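Local coordinates for protein thiamin pyrophosphokinase (Geobacillus thermodenitrificans, PDB 3K94) that probably transfers a pyrophosphate group from ATP to thiamine, making thiamine diphosphate, at residues 87-92 with 122-127; 3-8 with 82-87; 118-123 with 133-138. All blocks are in the same frame, centred on the assembly; numbering follows the deposited sequence.

Contact 1: 87-92 with 122-127; sequences WAVEQT and RPIEIV
Val89 meets both Arg122 and Ile124 here, and the pairing illustrates how a turn after a helix can be fastened by one long polar side chain beside a small apolar contact. The first segment starts in the last part of helix 80-88. Trp87 stays clear of 122-127, but its carbonyl organises the local chain: Trp87 O accepts Glu90 N at 2.9 Å and Gln91 NE2 at 3.2 Å, the two donors arriving from opposite faces of the carbonyl plane. Ala88 then begins a type I turn, closed by the bond from Gln91 N to Ala88 O.

Val89, the second residue of that turn, carries the contact. Its CG1 reaches Ile124 CD1 at 4.3 Å, a loose apolar touch. Val89 O, which the turn itself does not use, receives Arg122 NH1 at 2.9 Å. The donor lies in the carbonyl plane, on a lone pair, yet the bond is bent, with an N-H...O angle of 132° and the oxygen 33° out of the guanidinium plane. Val89 CB sits over one face of the same guanidinium, towards its rim, 3.9 Å from Arg122 NH1. A bend in the arginine chain at chi2 (-63°) swings the guanidinium over to the turn. Farther along, the bond to Trp87 O folds the Gln91 side chain back, placing NE2 over the rim of the indole.

Ile124 also packs on Leu98 and Leu116, which places the apolar half of the contact in the layer between sheet and helices. Asp121 is a long-range salt-bridge partner of the guanidinium. The Arg122 bond itself needs no charged residue on the turn, only the backbone carbonyl of Val89, and carbonyls near this helix end would probably favour a positive group.

Contact 2: 3-8 with 82-87; sequences IHIVGG and EIALDW
Ile5 packs on Ala84 and Leu85 as strand 4-6 meets helix 80-88, a strand-helix layer of the Rossmann-like alpha/beta arrangement. Strand 4-6 runs parallel between strands 28-30 and 97-99, and helix 80-88 belongs to the crossover leading from strand 71-72 to strand 97-99. The principle at work is simple: a branched residue of the sheet is set against a small residue of the helix, and the two layers can come close.

The two segments meet by van der Waals packing, without a hydrogen bond between them. Ile5 CG2 faces Ala84 CB at 4.2 Å. The other branch, CG1, stands anti to the carbonyl carbon (chi1 -55°) and continues extended, which carries CD1 up to the helix backbone: it lies 4.1 Å from Ala84 O and 4.2 Å from Leu85 N. Leu85 adds a looser brush, its CD1 4.6 Å from Ile5 CD1.

Packing on the neighbouring strands widens this interface, for Ile5 and Ala84 both touch Val30, and Ala84 also touches Phe48. Met81 and Ala88 of the same helix also touch Ile5.

At the flank, the indole of Trp87 turns its six-membered ring towards the start of the strand segment. The approach there is distant, with Trp87 CZ3 4.5 Å from Ile3 CD1.

Contact 3: 118-123 with 133-138; sequences KYADRP and LTVHLP
Leu137 leans from just beyond strand 131-136 onto Ala120 and Asp121, which lie in the type I turn from Tyr119 to Arg122. Its CB points towards the turn, and CG, anti to the carbonyl carbon (chi1 -59°), comes 3.8 Å from Ala120 CB and near Ala120 O as well. The fork then straddles two successive residues. One branch, CD2, makes the tighter contact, 3.6 Å from Ala120 CB; the other, CD1, meets Asp121 CB at 3.8 Å, although the bond from Asp121 CA to its CB points away from the strand.

Ala120 CB serves a second apolar partner, Val135 CG2, at 4.2 Å, and so lies against both valine and leucine. Cutting Leu137 back to an alanine would probably strip Asp121 CB of its contact with CD1, leave Ala120 CB with Val135 CG2 alone among these side chains, and open a gap between turn and strand.

Polar backbone atoms of turn and strand are joined through solvent. One water donates to Ala120 O (2.9 Å) and accepts from Leu137 N (3.0 Å). A second lies between two carbonyls, 2.8 Å from both Arg122 O and Val135 O.

Beyond the two segments, Leu137 also packs on Ile203, and Val135 on Leu116 and Leu117. The arrangement is that of a helix-to-strand turn, between helix 106-118 and strand 125-128, laid against the second strand of the following beta hairpin.

From the N terminus, contact 2 closes the first long loop, bringing helix 80-88 back onto strand 4-6. Contact 1 opens at the end of that same helix, sharing Trp87 with contact 2, and closes a second loop in series with the first. Contact 3 begins on the stretch where contact 1 ends, sharing Arg122 and Pro123, and the short loop it closes runs on into strand 131-136. The joints also touch one another, Gln91 packing on Ile3 and Ile124 on Tyr119. Together they tie two helices and their turns to one sheet, from its parallel strands to the antiparallel hairpin.

Contact 1: 87-92 with 122-127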
# COMPACT_ATOMS: atom_id res chain seq x y z
N TRP B 87 -20.48 8.87 4.94
CA TRP B 87 -21.85 8.97 4.45
C TRP B 87 -22.31 7.62 3.91
O TRP B 87 -23.35 7.10 4.32
CB TRP B 87 -21.97 10.08 3.38
CG TRP B 87 -23.28 10.06 2.64
CD1 TRP B 87 -24.47 10.63 3.05
CD2 TRP B 87 -23.56 9.44 1.37
NE1 TRP B 87 -25.45 10.39 2.12
CE2 TRP B 87 -24.93 9.67 1.08
CE3 TRP B 87 -22.79 8.70 0.46
CZ2 TRP B 87 -25.54 9.19 -0.08
CZ3 TRP B 87 -23.40 8.23 -0.70
CH2 TRP B 87 -24.76 8.47 -0.95
N ALA B 88 -21.53 7.05 3.00
CA ALA B 88 -21.84 5.74 2.42
C ALA B 88 -22.25 4.68 3.44
O ALA B 88 -23.21 3.95 3.21
CB ALA B 88 -20.65 5.24 1.60
N VAL B 89 -21.53 4.58 4.55
CA VAL B 89 -21.84 3.53 5.53
C VAL B 89 -23.18 3.72 6.24
O VAL B 89 -23.59 2.86 7.02
CB VAL B 89 -20.74 3.35 6.60
CG1 VAL B 89 -19.41 3.03 5.95
CG2 VAL B 89 -20.64 4.60 7.48
N GLU B 90 -23.86 4.83 5.98
CA GLU B 90 -25.18 5.07 6.54
C GLU B 90 -26.32 4.67 5.61
O GLU B 90 -27.49 4.73 5.99
CB GLU B 90 -25.36 6.55 6.92
CG GLU B 90 -24.48 7.02 8.04
CD GLU B 90 -24.71 8.48 8.36
OE1 GLU B 90 -24.31 8.91 9.46
OE2 GLU B 90 -25.29 9.21 7.52
N GLN B 91 -25.98 4.27 4.39
CA GLN B 91 -26.99 4.05 3.36
C GLN B 91 -27.53 2.62 3.28
O GLN B 91 -28.38 2.32 2.44
CB GLN B 91 -26.46 4.49 1.99
CG GLN B 91 -25.91 5.91 2.00
CD GLN B 91 -26.90 6.89 2.61
OE1 GLN B 91 -28.10 6.84 2.33
NE2 GLN B 91 -26.40 7.79 3.45
N THR B 92 -27.03 1.75 4.14
CA THR B 92 -27.42 0.35 4.10
C THR B 92 -27.19 -0.28 2.71
O THR B 92 -28.08 -0.92 2.14
CB THR B 92 -28.89 0.16 4.53
OG1 THR B 92 -29.77 0.57 3.47
CG2 THR B 92 -29.18 0.96 5.79
N ARG B 122 -18.16 -3.46 8.32
CA ARG B 122 -18.92 -3.18 7.10
C ARG B 122 -18.23 -3.77 5.87
O ARG B 122 -17.01 -3.86 5.82
CB ARG B 122 -19.07 -1.68 6.90
CG ARG B 122 -19.32 -0.91 8.18
CD ARG B 122 -20.62 -1.33 8.83
NE ARG B 122 -21.16 -0.25 9.67
CZ ARG B 122 -22.17 0.53 9.31
NH1 ARG B 122 -22.77 0.36 8.14
NH2 ARG B 122 -22.58 1.48 10.13
N PRO B 123 -19.02 -4.15 4.87
CA PRO B 123 -18.50 -4.72 3.62
C PRO B 123 -17.92 -3.63 2.73
O PRO B 123 -18.66 -3.04 1.94
CB PRO B 123 -19.75 -5.31 2.96
CG PRO B 123 -20.84 -5.25 4.01
CD PRO B 123 -20.49 -4.10 4.88
N ILE B 124 -16.63 -3.36 2.84
CA ILE B 124 -16.01 -2.32 2.03
C ILE B 124 -14.81 -2.94 1.34
O ILE B 124 -14.08 -3.71 1.95
CB ILE B 124 -15.58 -1.10 2.90
CG1 ILE B 124 -16.76 -0.62 3.75
CG2 ILE B 124 -15.06 0.04 2.03
CD1 ILE B 124 -16.33 0.12 4.99
N GLU B 125 -14.64 -2.68 0.04
CA GLU B 125 -13.46 -3.15 -0.69
C GLU B 125 -12.68 -1.95 -1.21
O GLU B 125 -13.26 -0.98 -1.67
CB GLU B 125 -13.84 -4.00 -1.90
CG GLU B 125 -14.77 -5.18 -1.65
CD GLU B 125 -14.95 -6.04 -2.91
OE1 GLU B 125 -14.92 -5.48 -4.03
OE2 GLU B 125 -15.09 -7.27 -2.78
N ILE B 126 -11.36 -2.01 -1.15
CA ILE B 126 -10.57 -1.13 -1.99
C ILE B 126 -10.23 -1.89 -3.27
O ILE B 126 -9.74 -3.03 -3.23
CB ILE B 126 -9.28 -0.70 -1.26
CG1 ILE B 126 -9.62 0.28 -0.13
CG2 ILE B 126 -8.29 -0.07 -2.25
CD1 ILE B 126 -8.42 0.66 0.75
N VAL B 127 -10.47 -1.26 -4.41
CA VAL B 127 -10.27 -1.93 -5.69
C VAL B 127 -9.45 -1.10 -6.66
O VAL B 127 -9.72 0.10 -6.84
CB VAL B 127 -11.62 -2.18 -6.38
CG1 VAL B 127 -11.40 -2.90 -7.72
CG2 VAL B 127 -12.56 -2.94 -5.45

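Contact 2: 3-8 with 82-87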
# COMPACT_ATOMS: atom_id res chain seq x y z
N ILE B 3 -22.71 0.71 -3.44
CA ILE B 3 -22.13 2.04 -3.58
C ILE B 3 -20.69 2.01 -4.06
O ILE B 3 -19.82 1.45 -3.40
CB ILE B 3 -22.24 2.85 -2.27
CG1 ILE B 3 -23.72 3.08 -1.94
CG2 ILE B 3 -21.50 4.18 -2.40
CD1 ILE B 3 -23.94 3.76 -0.61
N HIS B 4 -20.44 2.62 -5.21
CA HIS B 4 -19.10 2.71 -5.78
C HIS B 4 -18.56 4.13 -5.70
O HIS B 4 -19.06 5.03 -6.39
CB HIS B 4 -19.13 2.22 -7.22
CG HIS B 4 -19.24 0.73 -7.33
ND1 HIS B 4 -19.43 0.09 -8.53
CD2 HIS B 4 -19.18 -0.24 -6.39
CE1 HIS B 4 -19.47 -1.22 -8.33
NE2 HIS B 4 -19.32 -1.44 -7.03
N ILE B 5 -17.55 4.32 -4.86
CA ILE B 5 -16.93 5.62 -4.68
C ILE B 5 -15.65 5.72 -5.50
O ILE B 5 -14.79 4.86 -5.40
CB ILE B 5 -16.61 5.88 -3.20
CG1 ILE B 5 -17.89 5.71 -2.35
CG2 ILE B 5 -16.00 7.25 -3.03
CD1 ILE B 5 -17.69 5.85 -0.85
N VAL B 6 -15.54 6.76 -6.31
CA VAL B 6 -14.37 6.94 -7.16
C VAL B 6 -13.62 8.20 -6.74
O VAL B 6 -14.12 9.32 -6.88
CB VAL B 6 -14.77 7.04 -8.65
CG1 VAL B 6 -13.54 7.18 -9.52
CG2 VAL B 6 -15.58 5.81 -9.05
N GLY B 7 -12.44 7.98 -6.18
CA GLY B 7 -11.57 9.05 -5.70
C GLY B 7 -10.54 9.46 -6.73
O GLY B 7 -10.57 9.00 -7.88
N GLY B 8 -9.61 10.33 -6.33
CA GLY B 8 -8.77 11.02 -7.30
C GLY B 8 -7.33 10.56 -7.42
O GLY B 8 -6.47 11.34 -7.84
N GLU B 82 -12.82 10.03 3.22
CA GLU B 82 -13.36 9.75 4.55
C GLU B 82 -14.79 10.27 4.69
O GLU B 82 -15.68 9.53 5.09
CB GLU B 82 -12.48 10.36 5.64
CG GLU B 82 -13.12 10.28 7.01
CD GLU B 82 -12.16 10.64 8.13
OE1 GLU B 82 -11.19 11.38 7.87
OE2 GLU B 82 -12.38 10.18 9.27
N ILE B 83 -15.01 11.53 4.35
CA ILE B 83 -16.37 12.04 4.46
C ILE B 83 -17.31 11.28 3.53
O ILE B 83 -18.44 10.97 3.92
CB ILE B 83 -16.49 13.59 4.27
CG1 ILE B 83 -15.92 14.05 2.93
CG2 ILE B 83 -15.79 14.32 5.41
CD1 ILE B 83 -15.85 15.56 2.81
N ALA B 84 -16.82 10.94 2.34
CA ALA B 84 -17.63 10.13 1.42
C ALA B 84 -17.99 8.79 2.05
O ALA B 84 -19.14 8.37 2.04
CB ALA B 84 -16.93 9.94 0.07
N LEU B 85 -17.00 8.11 2.61
CA LEU B 85 -17.25 6.81 3.21
C LEU B 85 -18.14 6.92 4.46
O LEU B 85 -19.05 6.11 4.64
CB LEU B 85 -15.96 6.08 3.54
CG LEU B 85 -16.16 4.67 4.11
CD1 LEU B 85 -16.85 3.73 3.11
CD2 LEU B 85 -14.84 4.13 4.56
N ASP B 86 -17.88 7.92 5.30
CA ASP B 86 -18.71 8.18 6.47
C ASP B 86 -20.20 8.25 6.08
O ASP B 86 -21.08 7.74 6.78
CB ASP B 86 -18.28 9.49 7.13
CG ASP B 86 -16.98 9.38 7.90
OD1 ASP B 86 -16.51 8.25 8.17
OD2 ASP B 86 -16.41 10.45 8.24
N TRP B 87 -20.48 8.87 4.94
CA TRP B 87 -21.85 8.97 4.45
C TRP B 87 -22.31 7.62 3.91
O TRP B 87 -23.35 7.10 4.32
CB TRP B 87 -21.97 10.08 3.38
CG TRP B 87 -23.28 10.06 2.64
CD1 TRP B 87 -24.47 10.63 3.05
CD2 TRP B 87 -23.56 9.44 1.37
NE1 TRP B 87 -25.45 10.39 2.12
CE2 TRP B 87 -24.93 9.67 1.08
CE3 TRP B 87 -22.79 8.70 0.46
CZ2 TRP B 87 -25.54 9.19 -0.08
CZ3 TRP B 87 -23.40 8.23 -0.70
CH2 TRP B 87 -24.76 8.47 -0.95

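Contact 3: 118-123 with 133-138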
# COMPACT_ATOMS: atom_id res chain seq x y z
N LYS B 118 -11.45 1.12 10.62
CA LYS B 118 -12.44 1.80 11.44
C LYS B 118 -13.82 1.21 11.20
O LYS B 118 -14.59 1.02 12.15
CB LYS B 118 -12.45 3.31 11.17
CG LYS B 118 -13.62 4.02 11.84
CD LYS B 118 -13.56 5.52 11.63
CE LYS B 118 -14.70 6.23 12.33
NZ LYS B 118 -14.48 7.71 12.31
N TYR B 119 -14.13 0.90 9.95
CA TYR B 119 -15.42 0.30 9.61
C TYR B 119 -15.28 -1.19 9.28
O TYR B 119 -15.93 -1.69 8.37
CB TYR B 119 -16.05 1.05 8.43
CG TYR B 119 -16.40 2.49 8.72
CD1 TYR B 119 -17.43 2.81 9.61
CD2 TYR B 119 -15.73 3.54 8.11
CE1 TYR B 119 -17.75 4.13 9.88
CE2 TYR B 119 -16.05 4.85 8.37
CZ TYR B 119 -17.06 5.15 9.26
OH TYR B 119 -17.38 6.46 9.51
N ALA B 120 -14.44 -1.88 10.04
CA ALA B 120 -14.15 -3.28 9.77
C ALA B 120 -15.39 -4.18 9.72
O ALA B 120 -15.38 -5.21 9.06
CB ALA B 120 -13.12 -3.82 10.78
N ASP B 121 -16.45 -3.80 10.42
CA ASP B 121 -17.67 -4.62 10.41
C ASP B 121 -18.55 -4.40 9.18
O ASP B 121 -19.56 -5.07 9.01
CB ASP B 121 -18.50 -4.44 11.69
CG ASP B 121 -18.91 -2.99 11.95
OD1 ASP B 121 -18.31 -2.05 11.36
OD2 ASP B 121 -19.83 -2.78 12.76
N ARG B 122 -18.16 -3.46 8.32
CA ARG B 122 -18.92 -3.18 7.10
C ARG B 122 -18.23 -3.77 5.87
O ARG B 122 -17.01 -3.86 5.82
CB ARG B 122 -19.07 -1.68 6.90
CG ARG B 122 -19.32 -0.91 8.18
CD ARG B 122 -20.62 -1.33 8.83
NE ARG B 122 -21.16 -0.25 9.67
CZ ARG B 122 -22.17 0.53 9.31
NH1 ARG B 122 -22.77 0.36 8.14
NH2 ARG B 122 -22.58 1.48 10.13
N PRO B 123 -19.02 -4.15 4.87
CA PRO B 123 -18.50 -4.72 3.62
C PRO B 123 -17.92 -3.63 2.73
O PRO B 123 -18.66 -3.04 1.94
CB PRO B 123 -19.75 -5.31 2.96
CG PRO B 123 -20.84 -5.25 4.01
CD PRO B 123 -20.49 -4.10 4.88
N LEU B 133 -8.74 -5.24 -1.87
CA LEU B 133 -8.25 -5.31 -0.51
C LEU B 133 -9.42 -5.15 0.44
O LEU B 133 -10.28 -4.30 0.23
CB LEU B 133 -7.16 -4.24 -0.27
CG LEU B 133 -6.46 -4.15 1.09
CD1 LEU B 133 -5.15 -3.40 0.95
CD2 LEU B 133 -7.35 -3.45 2.12
N THR B 134 -9.46 -6.01 1.45
CA THR B 134 -10.53 -6.03 2.43
C THR B 134 -9.96 -6.37 3.81
O THR B 134 -8.91 -7.01 3.92
CB THR B 134 -11.62 -7.08 2.08
OG1 THR B 134 -11.03 -8.39 1.92
CG2 THR B 134 -12.37 -6.70 0.82
N VAL B 135 -10.65 -5.93 4.85
CA VAL B 135 -10.28 -6.29 6.22
C VAL B 135 -11.48 -6.93 6.90
O VAL B 135 -12.63 -6.62 6.57
CB VAL B 135 -9.77 -5.07 7.03
CG1 VAL B 135 -8.57 -4.42 6.32
CG2 VAL B 135 -10.88 -4.07 7.21
N HIS B 136 -11.23 -7.82 7.85
CA HIS B 136 -12.29 -8.66 8.40
C HIS B 136 -12.20 -8.87 9.91
O HIS B 136 -11.11 -9.01 10.47
CB HIS B 136 -12.27 -10.04 7.71
CG HIS B 136 -12.48 -9.97 6.24
ND1 HIS B 136 -11.44 -9.94 5.34
CD2 HIS B 136 -13.62 -9.90 5.50
CE1 HIS B 136 -11.92 -9.87 4.11
NE2 HIS B 136 -13.24 -9.83 4.18
N LEU B 137 -13.37 -8.94 10.53
CA LEU B 137 -13.50 -9.32 11.93
C LEU B 137 -13.79 -10.82 11.99
O LEU B 137 -14.05 -11.44 10.95
CB LEU B 137 -14.61 -8.51 12.60
CG LEU B 137 -14.40 -6.98 12.55
CD1 LEU B 137 -15.51 -6.23 13.27
CD2 LEU B 137 -13.03 -6.57 13.12
N PRO B 138 -13.74 -11.43 13.19
CA PRO B 138 -13.96 -12.88 13.24
C PRO B 138 -15.29 -13.30 12.59
O PRO B 138 -16.29 -12.59 12.64
CB PRO B 138 -13.95 -13.18 14.74
CG PRO B 138 -13.03 -12.13 15.31
CD PRO B 138 -13.33 -10.89 14.50
O HOH W 1 -15.91 -8.04 9.28
O HOH W 2 -15.25 -6.09 5.92